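Local coordinates for protein putative uronate isomerase (Thermotoga maritima, PDB 4NAR) that is of uncertain function but is related to lactate racemase and may share a racemase or isomerase activity, at residues A[72-77]-A[278-283]; A[283-288]-A[304-309]. One frame throughout, in Å; residues are numbered along the deposited sequence.

Contact 1: residues A[72-77]-A[278-283]; sequences THRTMK and EYDEVW. With SO4 (sulfate ion), chain B.
Asp280 OD2 is gripped by two arginines: Arg74 NE reaches it at 2.6 Å, nearly along the C-O axis, and Arg313 adds a second salt bridge. The contact joins two alpha/beta units, bringing the loop after strand 63-68, in the lactate racemase N-terminal domain, to the start of helix 282-285. The hydrogen bond from Arg74 NE is almost straight (170°) and OD2 lies in the guanidinium plane, although the carboxylate is turned 52° from that plane. CG of Arg74 stands between its backbone N and carbonyl carbon (chi1 61°), and the extended chain beyond it carries NE across. NH1 returns to Thr75 O at 3.0 Å while NH2 meets Glu80, so the group's rotation is fixed on several sides. One water ties Arg74 N to Glu281 OE2. His73, its ND1 bonded to Asp38, meets Trp283 rim to rim, the two planes nearly perpendicular. Both segments then hold a sulfate, probably from the crystallisation liquor, which His180 and Asn348 also bind. Thr72 N donates to sulfate O2 at 2.9 Å. Thr72 OG1 donates to sulfate O3 at 2.7 Å. From the other segment, Trp283 NE1 reaches sulfate O4 at 3.0 Å.

Contact 2: residues A[283-288]-A[304-309]; sequences WTAGKG and IIIYAP. With SO4 (sulfate ion), chain B; SO4 (sulfate ion), chain C.
Ile306 meets Ala285 with the CG2 methyl that branches from its CB. This branch, anti to the backbone N and beside the carbonyl carbon, lies 4.0 Å from Ala285 CB and 3.9 Å from Ala285 O, an oxygen that already accepts the Gly288 N-H. This belongs to a beta-alpha-beta crossover of a parallel sheet, its helical turns packed on the strand they lead into. CG1 comes 4.2 Å from Ala285 O and lies beside Gly288, 4.7 Å from its CA, more an approach than a contact; with no side chain there, helix and strand come together to 6.1 Å between Gly288 CA and Ile306 CA. CD1, at the tip, stays near Ala285 O (4.4 Å) and comes no nearer than 4.9 Å to Gly286 CA. Two residues back on the strand, Ile304 CG2 sets a methyl 3.9 Å from Gly288 O, which Gln273 binds. Lys287 points away from the strand; its NZ makes a salt bridge with Glu155 and weak bonds to a second sulfate, also held by Arg41, His154 and Lys164. Ile306 thus faces helices 282-285 and 287-290 from strand 302-308, which lies between strands 268-274 and 373-379, and its side chain also touches Val375.

Overall arrangement
From the N terminus, the chain first lays down three strands of the seven-stranded mixed sheet, 5-6, 31-36 and 63-68, and the loop after the last supplies the first half of contact 1. Two hundred residues later, past the rest of that sheet and into the five-stranded parallel one, residues 278-283 close it. Contact 2 opens at once, sharing Trp283, and closes after 15 intervening residues on strand 302-308. The two loops follow in series, neither nesting nor crossing. Helix 282-285 serves both: its start faces the N-terminal domain and one sulfate, its end packs on the parallel sheet, while Lys287 on the next helix reaches the second sulfate. Tyr279 of contact 1 touches Thr284, Ala285 and Lys287 of contact 2.

Contact 1: residues A[72-77]-A[278-283]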
loop_
_atom_site.group_PDB
_atom_site.type_symbol
_atom_site.label_atom_id
_atom_site.label_comp_id
_atom_site.label_asym_id
_atom_site.label_seq_id
_atom_site.Cartn_x
_atom_site.Cartn_y
_atom_site.Cartn_z
ATOM N N THR A 72 -2.756 6.745 -5.137
ATOM C CA THR A 72 -3.992 7.175 -5.813
ATOM C C THR A 72 -5.157 7.463 -4.854
ATOM O O THR A 72 -6.238 7.866 -5.303
ATOM C CB THR A 72 -4.495 6.139 -6.852
ATOM O OG1 THR A 72 -4.695 4.880 -6.209
ATOM C CG2 THR A 72 -3.501 5.971 -8.001
ATOM N N HIS A 73 -4.942 7.247 -3.551
ATOM C CA HIS A 73 -6.011 7.400 -2.554
ATOM C C HIS A 73 -6.512 8.835 -2.401
ATOM O O HIS A 73 -5.820 9.788 -2.776
ATOM C CB HIS A 73 -5.561 6.915 -1.175
ATOM C CG HIS A 73 -5.078 5.503 -1.153
ATOM N ND1 HIS A 73 -4.454 4.956 -0.050
ATOM C CD2 HIS A 73 -5.110 4.532 -2.094
ATOM C CE1 HIS A 73 -4.130 3.700 -0.313
ATOM N NE2 HIS A 73 -4.514 3.419 -1.546
ATOM N N ARG A 74 -7.700 8.978 -1.808
ATOM C CA ARG A 74 -8.333 10.295 -1.631
ATOM C C ARG A 74 -7.476 11.232 -0.784
ATOM O O ARG A 74 -6.588 10.788 -0.038
ATOM C CB ARG A 74 -9.742 10.181 -1.010
ATOM C CG ARG A 74 -9.800 9.535 0.401
ATOM C CD ARG A 74 -11.175 9.797 1.069
ATOM N NE ARG A 74 -11.293 9.241 2.419
ATOM C CZ ARG A 74 -10.867 9.851 3.529
ATOM N NH1 ARG A 74 -10.278 11.043 3.452
ATOM N NH2 ARG A 74 -11.018 9.265 4.721
ATOM N N THR A 75 -7.739 12.529 -0.911
ATOM C CA THR A 75 -7.114 13.514 -0.052
ATOM C C THR A 75 -7.648 13.342 1.358
ATOM O O THR A 75 -8.767 12.848 1.564
ATOM C CB THR A 75 -7.432 14.948 -0.513
ATOM O OG1 THR A 75 -8.855 15.085 -0.673
ATOM C CG2 THR A 75 -6.745 15.241 -1.831
HETATM N N MSE A 76 -6.841 13.757 2.327
HETATM C CA MSE A 76 -7.255 13.723 3.719
HETATM C C MSE A 76 -7.727 15.077 4.214
HETATM O O MSE A 76 -7.214 16.124 3.792
HETATM C CB MSE A 76 -6.126 13.212 4.607
HETATM C CG MSE A 76 -6.269 11.725 4.892
HETATM SE SE MSE A 76 -4.583 10.980 5.400
HETATM C CE MSE A 76 -4.423 11.602 7.209
ATOM N N LYS A 77 -8.716 15.035 5.098
ATOM C CA LYS A 77 -9.121 16.210 5.844
ATOM C C LYS A 77 -8.045 16.602 6.874
ATOM O O LYS A 77 -7.288 15.750 7.364
ATOM C CB LYS A 77 -10.457 15.927 6.527
ATOM C CG LYS A 77 -11.556 15.554 5.545
ATOM C CD LYS A 77 -12.455 16.761 5.274
ATOM C CE LYS A 77 -13.252 16.618 3.979
ATOM N NZ LYS A 77 -12.394 16.905 2.780
ATOM N N GLU A 278 -10.836 1.816 8.140
ATOM C CA GLU A 278 -9.688 2.386 7.430
ATOM C C GLU A 278 -9.695 2.064 5.925
ATOM O O GLU A 278 -9.152 2.822 5.115
ATOM C CB GLU A 278 -8.366 1.918 8.055
ATOM C CG GLU A 278 -8.087 0.427 7.882
ATOM C CD GLU A 278 -8.552 -0.399 9.078
ATOM O OE1 GLU A 278 -9.382 0.101 9.885
ATOM O OE2 GLU A 278 -8.077 -1.556 9.211
ATOM N N TYR A 279 -10.292 0.935 5.554
ATOM C CA TYR A 279 -10.422 0.603 4.143
ATOM C C TYR A 279 -11.741 1.158 3.599
ATOM O O TYR A 279 -12.823 0.674 3.902
ATOM C CB TYR A 279 -10.269 -0.895 3.905
ATOM C CG TYR A 279 -8.901 -1.424 4.298
ATOM C CD1 TYR A 279 -7.752 -0.653 4.125
ATOM C CD2 TYR A 279 -8.755 -2.697 4.850
ATOM C CE1 TYR A 279 -6.495 -1.138 4.485
ATOM C CE2 TYR A 279 -7.505 -3.196 5.212
ATOM C CZ TYR A 279 -6.378 -2.408 5.031
ATOM O OH TYR A 279 -5.136 -2.891 5.386
ATOM N N ASP A 280 -11.607 2.185 2.773
ATOM C CA ASP A 280 -12.680 3.109 2.434
ATOM C C ASP A 280 -13.522 2.630 1.246
ATOM O O ASP A 280 -14.643 3.100 1.005
ATOM C CB ASP A 280 -12.017 4.443 2.058
ATOM C CG ASP A 280 -12.584 5.593 2.814
ATOM O OD1 ASP A 280 -13.441 5.328 3.673
ATOM O OD2 ASP A 280 -12.188 6.757 2.566
ATOM N N GLU A 281 -12.944 1.713 0.485
ATOM C CA GLU A 281 -13.454 1.405 -0.834
ATOM C C GLU A 281 -12.814 0.100 -1.238
ATOM O O GLU A 281 -11.877 -0.371 -0.569
ATOM C CB GLU A 281 -13.040 2.505 -1.809
ATOM C CG GLU A 281 -11.533 2.608 -1.952
ATOM C CD GLU A 281 -11.042 4.011 -2.303
ATOM O OE1 GLU A 281 -11.867 4.954 -2.346
ATOM O OE2 GLU A 281 -9.814 4.170 -2.524
ATOM N N VAL A 282 -13.312 -0.486 -2.326
ATOM C CA VAL A 282 -12.845 -1.805 -2.762
ATOM C C VAL A 282 -11.333 -1.821 -3.051
ATOM O O VAL A 282 -10.640 -2.811 -2.754
ATOM C CB VAL A 282 -13.647 -2.309 -3.972
ATOM C CG1 VAL A 282 -13.175 -3.689 -4.384
ATOM C CG2 VAL A 282 -15.149 -2.336 -3.625
ATOM N N TRP A 283 -10.832 -0.710 -3.591
ATOM C CA TRP A 283 -9.407 -0.547 -3.872
ATOM C C TRP A 283 -8.542 -1.000 -2.701
ATOM O O TRP A 283 -7.557 -1.697 -2.905
ATOM C CB TRP A 283 -9.080 0.910 -4.198
ATOM C CG TRP A 283 -7.763 1.107 -4.923
ATOM C CD1 TRP A 283 -6.584 1.582 -4.399
ATOM C CD2 TRP A 283 -7.510 0.862 -6.313
ATOM N NE1 TRP A 283 -5.619 1.645 -5.384
ATOM C CE2 TRP A 283 -6.161 1.209 -6.567
ATOM C CE3 TRP A 283 -8.302 0.396 -7.375
ATOM C CZ2 TRP A 283 -5.581 1.090 -7.847
ATOM C CZ3 TRP A 283 -7.732 0.285 -8.639
ATOM C CH2 TRP A 283 -6.380 0.619 -8.863
HETATM S S SO4 B . -1.967 2.836 -5.442
HETATM O O1 SO4 B . -0.625 2.320 -5.759
HETATM O O2 SO4 B . -1.835 4.047 -4.617
HETATM O O3 SO4 B . -2.680 3.130 -6.693
HETATM O O4 SO4 B . -2.722 1.810 -4.690
HETATM O O HOH W 1 -9.101 6.571 -0.795
#

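Contact 2: residues A[283-288]-A[304-309]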
loop_
_atom_site.group_PDB
_atom_site.type_symbol
_atom_site.label_atom_id
_atom_site.label_comp_id
_atom_site.label_asym_id
_atom_site.label_seq_id
_atom_site.Cartn_x
_atom_site.Cartn_y
_atom_site.Cartn_z
ATOM N N TRP A 283 -10.832 -0.710 -3.591
ATOM C CA TRP A 283 -9.407 -0.547 -3.872
ATOM C C TRP A 283 -8.542 -1.000 -2.701
ATOM O O TRP A 283 -7.557 -1.697 -2.905
ATOM C CB TRP A 283 -9.080 0.910 -4.198
ATOM C CG TRP A 283 -7.763 1.107 -4.923
ATOM C CD1 TRP A 283 -6.584 1.582 -4.399
ATOM C CD2 TRP A 283 -7.510 0.862 -6.313
ATOM N NE1 TRP A 283 -5.619 1.645 -5.384
ATOM C CE2 TRP A 283 -6.161 1.209 -6.567
ATOM C CE3 TRP A 283 -8.302 0.396 -7.375
ATOM C CZ2 TRP A 283 -5.581 1.090 -7.847
ATOM C CZ3 TRP A 283 -7.732 0.285 -8.639
ATOM C CH2 TRP A 283 -6.380 0.619 -8.863
ATOM N N THR A 284 -8.899 -0.616 -1.478
ATOM C CA THR A 284 -8.149 -1.111 -0.329
ATOM C C THR A 284 -8.755 -2.364 0.314
ATOM O O THR A 284 -8.011 -3.222 0.819
ATOM C CB THR A 284 -7.943 -0.041 0.737
ATOM O OG1 THR A 284 -9.204 0.582 1.040
ATOM C CG2 THR A 284 -6.944 0.993 0.250
ATOM N N ALA A 285 -10.082 -2.486 0.299
ATOM C CA ALA A 285 -10.703 -3.649 0.934
ATOM C C ALA A 285 -10.350 -4.943 0.188
ATOM O O ALA A 285 -10.466 -6.048 0.751
ATOM C CB ALA A 285 -12.191 -3.483 1.048
ATOM N N GLY A 286 -9.896 -4.794 -1.060
ATOM C CA GLY A 286 -9.403 -5.914 -1.854
ATOM C C GLY A 286 -8.253 -6.680 -1.194
ATOM O O GLY A 286 -8.014 -7.848 -1.538
ATOM N N LYS A 287 -7.547 -6.035 -0.259
ATOM C CA LYS A 287 -6.551 -6.719 0.593
ATOM C C LYS A 287 -7.083 -8.019 1.219
ATOM O O LYS A 287 -6.322 -8.964 1.461
ATOM C CB LYS A 287 -6.052 -5.790 1.703
ATOM C CG LYS A 287 -4.771 -5.035 1.361
ATOM C CD LYS A 287 -4.743 -3.657 2.024
ATOM C CE LYS A 287 -3.393 -2.985 1.839
ATOM N NZ LYS A 287 -2.985 -2.934 0.395
ATOM N N GLY A 288 -8.394 -8.051 1.466
ATOM C CA GLY A 288 -9.059 -9.248 1.946
ATOM C C GLY A 288 -8.881 -10.434 1.016
ATOM O O GLY A 288 -8.679 -11.561 1.480
ATOM N N ILE A 304 -14.245 -16.217 -0.749
ATOM C CA ILE A 304 -13.753 -15.075 0.003
ATOM C C ILE A 304 -14.857 -14.021 0.098
ATOM O O ILE A 304 -15.350 -13.525 -0.926
ATOM C CB ILE A 304 -12.502 -14.458 -0.627
ATOM C CG1 ILE A 304 -11.442 -15.532 -0.841
ATOM C CG2 ILE A 304 -11.958 -13.362 0.279
ATOM C CD1 ILE A 304 -10.113 -14.993 -1.316
ATOM N N ILE A 305 -15.241 -13.698 1.330
ATOM C CA ILE A 305 -16.272 -12.709 1.604
ATOM C C ILE A 305 -15.664 -11.476 2.253
ATOM O O ILE A 305 -15.174 -11.521 3.391
ATOM C CB ILE A 305 -17.353 -13.282 2.546
ATOM C CG1 ILE A 305 -18.064 -14.455 1.873
ATOM C CG2 ILE A 305 -18.342 -12.196 2.965
ATOM C CD1 ILE A 305 -18.600 -15.480 2.859
ATOM N N ILE A 306 -15.714 -10.366 1.534
ATOM C CA ILE A 306 -15.181 -9.112 2.022
ATOM C C ILE A 306 -16.300 -8.383 2.766
ATOM O O ILE A 306 -17.183 -7.746 2.164
ATOM C CB ILE A 306 -14.631 -8.282 0.850
ATOM C CG1 ILE A 306 -13.419 -9.004 0.260
ATOM C CG2 ILE A 306 -14.266 -6.854 1.293
ATOM C CD1 ILE A 306 -13.261 -8.780 -1.224
ATOM N N TYR A 307 -16.277 -8.501 4.087
ATOM C CA TYR A 307 -17.362 -7.966 4.887
ATOM C C TYR A 307 -16.998 -6.552 5.319
ATOM O O TYR A 307 -16.065 -6.351 6.108
ATOM C CB TYR A 307 -17.637 -8.900 6.071
ATOM C CG TYR A 307 -18.625 -8.388 7.098
ATOM C CD1 TYR A 307 -19.902 -7.942 6.735
ATOM C CD2 TYR A 307 -18.291 -8.389 8.443
ATOM C CE1 TYR A 307 -20.815 -7.483 7.713
ATOM C CE2 TYR A 307 -19.181 -7.944 9.416
ATOM C CZ TYR A 307 -20.435 -7.491 9.056
ATOM O OH TYR A 307 -21.281 -7.063 10.059
ATOM N N ALA A 308 -17.726 -5.581 4.761
ATOM C CA ALA A 308 -17.445 -4.163 4.932
ATOM C C ALA A 308 -18.710 -3.355 4.652
ATOM O O ALA A 308 -18.829 -2.719 3.589
ATOM C CB ALA A 308 -16.324 -3.745 3.998
ATOM N N PRO A 309 -19.657 -3.365 5.611
ATOM C CA PRO A 309 -20.981 -2.745 5.442
ATOM C C PRO A 309 -20.942 -1.265 5.084
ATOM O O PRO A 309 -21.930 -0.739 4.559
ATOM C CB PRO A 309 -21.638 -2.913 6.827
ATOM C CG PRO A 309 -20.484 -3.157 7.790
ATOM C CD PRO A 309 -19.476 -3.929 6.963
HETATM S S SO4 B . -1.967 2.836 -5.442
HETATM O O1 SO4 B . -0.625 2.320 -5.759
HETATM O O2 SO4 B . -1.835 4.047 -4.617
HETATM O O3 SO4 B . -2.680 3.130 -6.693
HETATM O O4 SO4 B . -2.722 1.810 -4.690
HETATM S S SO4 C . -1.018 0.314 0.575
HETATM O O1 SO4 C . 0.433 0.236 0.847
HETATM O O2 SO4 C . -1.460 1.718 0.667
HETATM O O3 SO4 C . -1.365 -0.194 -0.764
HETATM O O4 SO4 C . -1.696 -0.488 1.598
#